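Local coordinates for surface presentation of antigens protein SpaO (Shigella flexneri, PDB 4TT9) that is a type III secretion C-ring protein required for secretion of the Ipa antigens and for invasion, here represented by its C-terminal SpoA domain, at residues I17-D22 / K57-L62; I24-N29 / D48-H53; H65-S70 / E78-M83. All blocks are in the same frame, centred on the assembly; numbering follows the deposited sequence.

Contact 1: residues I17-D22 / K57-L62; sequences INVKVD and KVNGSL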
# COMPACT_ATOMS: atom_id res chain seq x y z
N ILE B 17 7.84 -20.37 8.21
CA ILE B 17 8.59 -19.17 8.55
C ILE B 17 7.76 -17.91 8.27
O ILE B 17 7.05 -17.85 7.27
CB ILE B 17 9.94 -19.13 7.80
CG1 ILE B 17 10.29 -17.71 7.36
CG2 ILE B 17 9.90 -20.08 6.60
CD1 ILE B 17 11.57 -17.62 6.55
N ASN B 18 7.85 -16.91 9.15
CA ASN B 18 7.01 -15.73 9.07
C ASN B 18 7.64 -14.56 8.30
O ASN B 18 8.78 -14.19 8.56
CB ASN B 18 6.61 -15.27 10.47
CG ASN B 18 5.72 -14.06 10.46
OD1 ASN B 18 6.18 -12.94 10.25
ND2 ASN B 18 4.43 -14.26 10.69
N VAL B 19 6.88 -13.96 7.39
CA VAL B 19 7.37 -12.86 6.56
C VAL B 19 6.41 -11.67 6.43
O VAL B 19 5.20 -11.80 6.66
CB VAL B 19 7.70 -13.32 5.14
CG1 VAL B 19 8.93 -14.21 5.13
CG2 VAL B 19 6.50 -14.02 4.54
N LYS B 20 6.98 -10.53 6.03
CA LYS B 20 6.30 -9.24 6.01
C LYS B 20 5.85 -8.89 4.60
O LYS B 20 6.68 -8.58 3.74
CB LYS B 20 7.27 -8.18 6.56
CG LYS B 20 6.83 -6.71 6.58
CD LYS B 20 7.90 -5.89 7.35
CE LYS B 20 7.98 -4.43 6.93
NZ LYS B 20 8.41 -4.24 5.52
N VAL B 21 4.54 -8.95 4.36
CA VAL B 21 3.99 -8.62 3.05
C VAL B 21 3.37 -7.22 3.05
O VAL B 21 2.63 -6.85 3.96
CB VAL B 21 2.99 -9.70 2.57
CG1 VAL B 21 3.63 -11.08 2.66
CG2 VAL B 21 1.73 -9.69 3.38
N ASP B 22 3.74 -6.41 2.06
CA ASP B 22 3.25 -5.04 1.98
C ASP B 22 2.32 -4.89 0.79
O ASP B 22 2.58 -5.44 -0.28
CB ASP B 22 4.42 -4.05 1.84
CG ASP B 22 4.99 -3.61 3.18
OD1 ASP B 22 4.27 -3.66 4.19
OD2 ASP B 22 6.18 -3.20 3.22
N LYS B 57 4.63 -6.68 -2.05
CA LYS B 57 6.02 -6.84 -1.66
C LYS B 57 6.12 -7.81 -0.51
O LYS B 57 5.28 -7.81 0.38
CB LYS B 57 6.62 -5.50 -1.24
CG LYS B 57 6.98 -4.56 -2.38
CD LYS B 57 7.84 -3.43 -1.85
CE LYS B 57 8.41 -2.56 -2.95
NZ LYS B 57 9.18 -1.42 -2.38
N VAL B 58 7.15 -8.65 -0.54
CA VAL B 58 7.43 -9.52 0.59
C VAL B 58 8.83 -9.21 1.07
O VAL B 58 9.78 -9.34 0.31
CB VAL B 58 7.35 -11.00 0.17
CG1 VAL B 58 7.77 -11.89 1.32
CG2 VAL B 58 5.95 -11.34 -0.27
N ASN B 59 8.96 -8.78 2.33
CA ASN B 59 10.25 -8.34 2.86
C ASN B 59 10.98 -7.36 1.96
O ASN B 59 12.21 -7.43 1.84
CB ASN B 59 11.16 -9.53 3.20
CG ASN B 59 10.62 -10.35 4.34
OD1 ASN B 59 9.70 -9.93 5.03
ND2 ASN B 59 11.19 -11.52 4.56
N GLY B 60 10.23 -6.47 1.32
CA GLY B 60 10.81 -5.44 0.48
C GLY B 60 10.99 -5.88 -0.96
O GLY B 60 11.35 -5.06 -1.81
N SER B 61 10.75 -7.16 -1.24
CA SER B 61 10.88 -7.68 -2.61
C SER B 61 9.55 -7.66 -3.37
O SER B 61 8.53 -8.10 -2.86
CB SER B 61 11.42 -9.12 -2.59
OG SER B 61 12.84 -9.16 -2.50
N LEU B 62 9.58 -7.14 -4.60
CA LEU B 62 8.43 -7.15 -5.50
C LEU B 62 8.12 -8.56 -5.92
O LEU B 62 8.88 -9.17 -6.67
CB LEU B 62 8.73 -6.34 -6.75
CG LEU B 62 7.54 -6.02 -7.66
CD1 LEU B 62 6.63 -5.02 -6.98
CD2 LEU B 62 7.96 -5.50 -9.03
O HOH W 1 7.98 -5.74 2.03
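Residues 20-22 run antiparallel to 57-59, with V21 and V58 as a non-hydrogen-bonded pair and D22 and K57 as the hydrogen-bonded pair beside it, closed by D22 N to K57 O at 2.7 Å and K57 N to D22 O at 3.0 Å. One step on, N59 N gives a nearly straight bond (171°) to K20 O, and the N59 side chain answers it: OD1 takes the K20 N-H at 3.0 Å, with the donor tilted 29° from the amide's carbonyl plane. N59 thus grips K20 through both backbone and side chain, extending the ladder into the turn that follows strand 54-58. Its ND2 end lies against V19 CG1 at 3.6 Å, the two side chains crossing at about a right angle. V58 carries the apolar part. Its CG2 lies beside V21 CG1 at 3.7 Å, both valines pointing the same way, while CG1, anti to the backbone N (chi1 175°), is turned to V19 CG2. On the face of D22 and K57 the two CB atoms meet at 4.1 Å, but the extended lysine leads its NZ away to a salt bridge with E27. K20 NZ makes a weak salt bridge to D22 OD2. The V58-S61 reversal is a type I' turn, the tight connection of a two-residue beta hairpin, here docked by its first strand and turn onto the edge of strand 18-31.

Contact 2: residues I24-N29 / D48-H53; sequences ILLEKN and DDIVKH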
# COMPACT_ATOMS: atom_id res chain seq x y z
N ILE B 24 1.11 -2.01 -1.53
CA ILE B 24 1.67 -0.68 -1.76
C ILE B 24 0.97 -0.00 -2.92
O ILE B 24 0.97 -0.51 -4.04
CB ILE B 24 3.17 -0.80 -2.06
CG1 ILE B 24 3.93 -1.15 -0.79
CG2 ILE B 24 3.72 0.46 -2.70
CD1 ILE B 24 5.40 -1.11 -0.94
N LEU B 25 0.37 1.15 -2.64
CA LEU B 25 -0.45 1.85 -3.62
C LEU B 25 0.39 2.72 -4.53
O LEU B 25 0.16 2.80 -5.73
CB LEU B 25 -1.48 2.71 -2.90
CG LEU B 25 -2.45 1.93 -2.01
CD1 LEU B 25 -3.46 2.86 -1.36
CD2 LEU B 25 -3.15 0.88 -2.83
N LEU B 26 1.39 3.37 -3.94
CA LEU B 26 2.16 4.37 -4.67
C LEU B 26 3.48 4.58 -3.99
O LEU B 26 3.56 4.62 -2.76
CB LEU B 26 1.39 5.69 -4.71
CG LEU B 26 1.96 6.76 -5.64
CD1 LEU B 26 1.65 6.40 -7.08
CD2 LEU B 26 1.41 8.12 -5.29
N GLU B 27 4.54 4.72 -4.78
CA GLU B 27 5.82 5.18 -4.29
C GLU B 27 6.09 6.47 -5.04
O GLU B 27 6.17 6.47 -6.27
CB GLU B 27 6.94 4.19 -4.60
CG GLU B 27 6.95 2.93 -3.75
CD GLU B 27 8.14 2.04 -4.06
OE1 GLU B 27 9.00 2.45 -4.87
OE2 GLU B 27 8.22 0.94 -3.48
N LYS B 28 6.21 7.56 -4.30
CA LYS B 28 6.56 8.84 -4.89
C LYS B 28 7.97 9.23 -4.47
O LYS B 28 8.27 9.30 -3.28
CB LYS B 28 5.56 9.92 -4.47
CG LYS B 28 5.56 11.15 -5.36
CD LYS B 28 4.52 12.15 -4.93
CE LYS B 28 4.08 13.00 -6.11
NZ LYS B 28 5.23 13.43 -6.93
N ASN B 29 8.84 9.46 -5.45
CA ASN B 29 10.18 9.97 -5.17
C ASN B 29 10.12 11.49 -5.10
O ASN B 29 9.59 12.12 -6.02
CB ASN B 29 11.16 9.55 -6.27
CG ASN B 29 11.70 8.13 -6.09
OD1 ASN B 29 11.84 7.65 -4.97
ND2 ASN B 29 12.01 7.47 -7.20
N ASP B 48 -6.20 7.18 -11.80
CA ASP B 48 -7.33 6.26 -11.71
C ASP B 48 -6.91 4.79 -11.80
O ASP B 48 -7.73 3.88 -11.62
CB ASP B 48 -8.35 6.60 -12.80
CG ASP B 48 -7.71 7.23 -14.02
OD1 ASP B 48 -6.50 6.98 -14.25
OD2 ASP B 48 -8.40 7.97 -14.74
N ASP B 49 -5.63 4.56 -12.07
CA ASP B 49 -5.09 3.21 -12.11
C ASP B 49 -4.50 2.87 -10.76
O ASP B 49 -3.65 1.99 -10.66
CB ASP B 49 -4.00 3.12 -13.16
CG ASP B 49 -4.48 3.53 -14.52
OD1 ASP B 49 -5.24 4.51 -14.58
OD2 ASP B 49 -4.11 2.87 -15.51
N ILE B 50 -4.94 3.56 -9.72
CA ILE B 50 -4.29 3.41 -8.43
C ILE B 50 -4.84 2.23 -7.65
O ILE B 50 -4.16 1.70 -6.78
CB ILE B 50 -4.36 4.71 -7.59
CG1 ILE B 50 -3.12 4.83 -6.71
CG2 ILE B 50 -5.65 4.78 -6.78
CD1 ILE B 50 -1.89 5.19 -7.49
N VAL B 51 -6.06 1.81 -7.98
CA VAL B 51 -6.68 0.71 -7.27
C VAL B 51 -6.45 -0.60 -8.03
O VAL B 51 -6.65 -1.69 -7.50
CB VAL B 51 -8.18 0.98 -7.04
CG1 VAL B 51 -8.37 1.97 -5.92
CG2 VAL B 51 -8.83 1.51 -8.31
N LYS B 52 -6.00 -0.46 -9.27
CA LYS B 52 -5.81 -1.59 -10.16
C LYS B 52 -4.34 -1.96 -10.34
O LYS B 52 -4.02 -2.89 -11.08
CB LYS B 52 -6.42 -1.26 -11.52
CG LYS B 52 -7.91 -1.01 -11.49
CD LYS B 52 -8.67 -2.24 -11.04
CE LYS B 52 -10.16 -1.99 -11.02
NZ LYS B 52 -10.87 -3.01 -10.21
N HIS B 53 -3.46 -1.23 -9.66
CA HIS B 53 -2.02 -1.49 -9.75
C HIS B 53 -1.34 -1.46 -8.39
O HIS B 53 -0.35 -0.76 -8.21
CB HIS B 53 -1.34 -0.47 -10.67
CG HIS B 53 -1.71 -0.61 -12.11
ND1 HIS B 53 -2.91 -0.17 -12.62
CD2 HIS B 53 -1.03 -1.14 -13.16
CE1 HIS B 53 -2.96 -0.42 -13.92
NE2 HIS B 53 -1.83 -1.00 -14.27
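This is a small, buried apolar contact between the corner at L25, where strand 18-31 changes direction, and the irregular loop leading into strand 54-58; I50 carries most of it. The end of the isoleucine does the touching: CD1 lies 3.6 Å from the backbone oxygen L25 O and 3.8 Å from L26 CD1. The I50 and L26 side chains cross at about a right angle, meeting through their terminal methyl groups. L26 has its CG anti to the backbone N (chi1 -170°), which carries its branched end to the I50 methyl. L25 approaches from another side, its CD2 coming within 4.2 Å of I50 O. Thus I50 meets consecutive residues of the corner, one chiefly through its backbone and the other through its side chain. Within the loop, H53 ND1 makes a weak, bent bond to D49 O (3.0 Å, 133°), closing a short loop of backbone over residues 50-52. Around the contact, L26 also packs on F46 and on F23 of the second subunit, whereas L25 touches V54. I24 bonds to N55, which ties the corner to strand 54-58, and V51 bonds to L68, which ties the loop to strand 61-70; strand 54-58 runs between strands 18-31 and 61-70.

Contact 3: residues H65-S70 / E78-M83; sequences HGELVS and EISSWM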
# COMPACT_ATOMS: atom_id res chain seq x y z
N HIS B 65 1.64 -8.02 -8.40
CA HIS B 65 0.78 -6.84 -8.47
C HIS B 65 -0.68 -7.26 -8.35
O HIS B 65 -1.07 -8.30 -8.86
CB HIS B 65 0.98 -6.13 -9.80
CG HIS B 65 2.42 -5.83 -10.11
ND1 HIS B 65 2.99 -4.60 -9.86
CD2 HIS B 65 3.39 -6.59 -10.66
CE1 HIS B 65 4.26 -4.62 -10.24
NE2 HIS B 65 4.53 -5.82 -10.72
N GLY B 66 -1.48 -6.46 -7.66
CA GLY B 66 -2.87 -6.83 -7.48
C GLY B 66 -3.86 -5.69 -7.62
O GLY B 66 -3.49 -4.52 -7.76
N GLU B 67 -5.14 -6.02 -7.56
CA GLU B 67 -6.19 -5.03 -7.69
C GLU B 67 -7.01 -5.00 -6.41
O GLU B 67 -7.40 -6.04 -5.90
CB GLU B 67 -7.09 -5.39 -8.88
CG GLU B 67 -6.32 -5.92 -10.08
CD GLU B 67 -7.16 -6.80 -10.99
OE1 GLU B 67 -8.39 -6.55 -11.07
OE2 GLU B 67 -6.60 -7.72 -11.62
N LEU B 68 -7.26 -3.81 -5.89
CA LEU B 68 -8.07 -3.68 -4.69
C LEU B 68 -9.52 -3.76 -5.09
O LEU B 68 -9.97 -3.07 -6.01
CB LEU B 68 -7.78 -2.36 -3.98
CG LEU B 68 -8.71 -1.90 -2.86
CD1 LEU B 68 -8.62 -2.82 -1.68
CD2 LEU B 68 -8.35 -0.50 -2.44
N VAL B 69 -10.27 -4.63 -4.42
CA VAL B 69 -11.69 -4.76 -4.67
C VAL B 69 -12.48 -4.71 -3.36
O VAL B 69 -11.99 -5.12 -2.31
CB VAL B 69 -12.01 -6.06 -5.43
CG1 VAL B 69 -11.41 -6.02 -6.82
CG2 VAL B 69 -11.51 -7.26 -4.66
N SER B 70 -13.71 -4.20 -3.43
CA SER B 70 -14.60 -4.30 -2.29
C SER B 70 -15.14 -5.70 -2.30
O SER B 70 -15.37 -6.27 -3.36
CB SER B 70 -15.77 -3.34 -2.42
OG SER B 70 -15.42 -2.19 -3.16
N GLU B 78 -7.18 -8.82 -5.32
CA GLU B 78 -7.14 -9.86 -6.34
C GLU B 78 -5.78 -9.78 -7.02
O GLU B 78 -5.27 -8.69 -7.26
CB GLU B 78 -8.27 -9.68 -7.35
CG GLU B 78 -8.40 -10.85 -8.33
CD GLU B 78 -9.55 -10.69 -9.31
OE1 GLU B 78 -10.51 -9.96 -8.99
OE2 GLU B 78 -9.49 -11.30 -10.39
N ILE B 79 -5.20 -10.94 -7.31
CA ILE B 79 -3.84 -10.98 -7.84
C ILE B 79 -3.85 -11.04 -9.37
O ILE B 79 -4.50 -11.89 -9.97
CB ILE B 79 -3.04 -12.16 -7.25
CG1 ILE B 79 -3.10 -12.11 -5.73
CG2 ILE B 79 -1.59 -12.12 -7.71
CD1 ILE B 79 -2.62 -13.37 -5.09
N SER B 80 -3.10 -10.14 -9.98
CA SER B 80 -3.08 -10.02 -11.42
C SER B 80 -1.76 -10.49 -11.99
O SER B 80 -1.68 -10.86 -13.16
CB SER B 80 -3.35 -8.57 -11.84
OG SER B 80 -2.51 -7.67 -11.14
N SER B 81 -0.73 -10.48 -11.15
CA SER B 81 0.58 -11.01 -11.52
C SER B 81 1.37 -11.42 -10.27
O SER B 81 1.27 -10.78 -9.23
CB SER B 81 1.37 -10.00 -12.36
OG SER B 81 1.38 -8.71 -11.79
N TRP B 82 2.12 -12.51 -10.38
CA TRP B 82 2.89 -13.03 -9.25
C TRP B 82 4.22 -13.56 -9.76
O TRP B 82 4.24 -14.43 -10.62
CB TRP B 82 2.13 -14.15 -8.56
CG TRP B 82 2.55 -14.36 -7.16
CD1 TRP B 82 3.18 -15.45 -6.65
CD2 TRP B 82 2.38 -13.45 -6.07
NE1 TRP B 82 3.39 -15.28 -5.31
CE2 TRP B 82 2.92 -14.06 -4.92
CE3 TRP B 82 1.82 -12.17 -5.95
CZ2 TRP B 82 2.92 -13.43 -3.67
CZ3 TRP B 82 1.82 -11.56 -4.71
CH2 TRP B 82 2.36 -12.19 -3.59
N MET B 83 5.31 -13.05 -9.21
CA MET B 83 6.61 -13.15 -9.87
C MET B 83 7.62 -14.08 -9.19
O MET B 83 8.83 -13.82 -9.25
CB MET B 83 7.20 -11.74 -10.01
CG MET B 83 6.28 -10.77 -10.73
SD MET B 83 6.50 -9.06 -10.24
CE MET B 83 8.25 -8.84 -10.53
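The carbonyl oxygen of H65 accepts three hydrogen bonds from two consecutive serines. S80 N (3.0 Å) and S81 N (3.2 Å) both reach it in the carbonyl plane, whereas S80 OG, at 2.8 Å, comes from above that plane, 66° out of it. The hydroxyl gets there because chi1 of 50° places OG between the backbone N and carbonyl carbon of S80, folding it back over the H65 carbonyl. S80 and S81 together face H65, the mark of a classic beta bulge, and the register shifts by one residue here. H65 N returns a bond to S81 O, while beyond the bulge E67 and E78 form a regular hydrogen-bonded pair, E67 N to E78 O being 2.7 Å long. G66 and I79 form the intervening non-hydrogen-bonded pair, the G66 CA facing E78 O. On the face shared by H65 and S81, the serine OG sits at the imidazole edge near the ring plane, 3.1 Å from H65 CD2. M83 SD approaches the same ring obliquely, 3.8 Å from H65 NE2, while ND1 is engaged by N55. E67 OE2 lies against S80 CB at 3.4 Å. E67 OE1 is 4.5 Å from E78 OE1, a like-charge proximity that may slightly raise the proton affinity of one or both. The serine hydroxyl and two amides concentrate positive dipole ends on one oxygen, so the side chain probably adds to the backbone bonds in holding the bulge.

Along the chain, contact 2 is nested within the loop closed by contact 1, and contact 3 follows both. The centres of contacts 1 and 2 are about 18 Å apart, those of contacts 1 and 3 about 15 Å, and those of contacts 2 and 3 about 12 Å. Strand 18-31 serves contacts 1 and 2, strand 61-70 contacts 1 and 3, and strand 54-58 lies between these two in the antiparallel sheet. They also touch one another directly: the K57-E27 salt bridge links contacts 1 and 2, L62 packs on M83 between 1 and 3, and V51 O probably bonds L68 N between 2 and 3. All three adjoin the second subunit, whose strands continue the sheet, consistent with the intertwined dimers of SpoA domains.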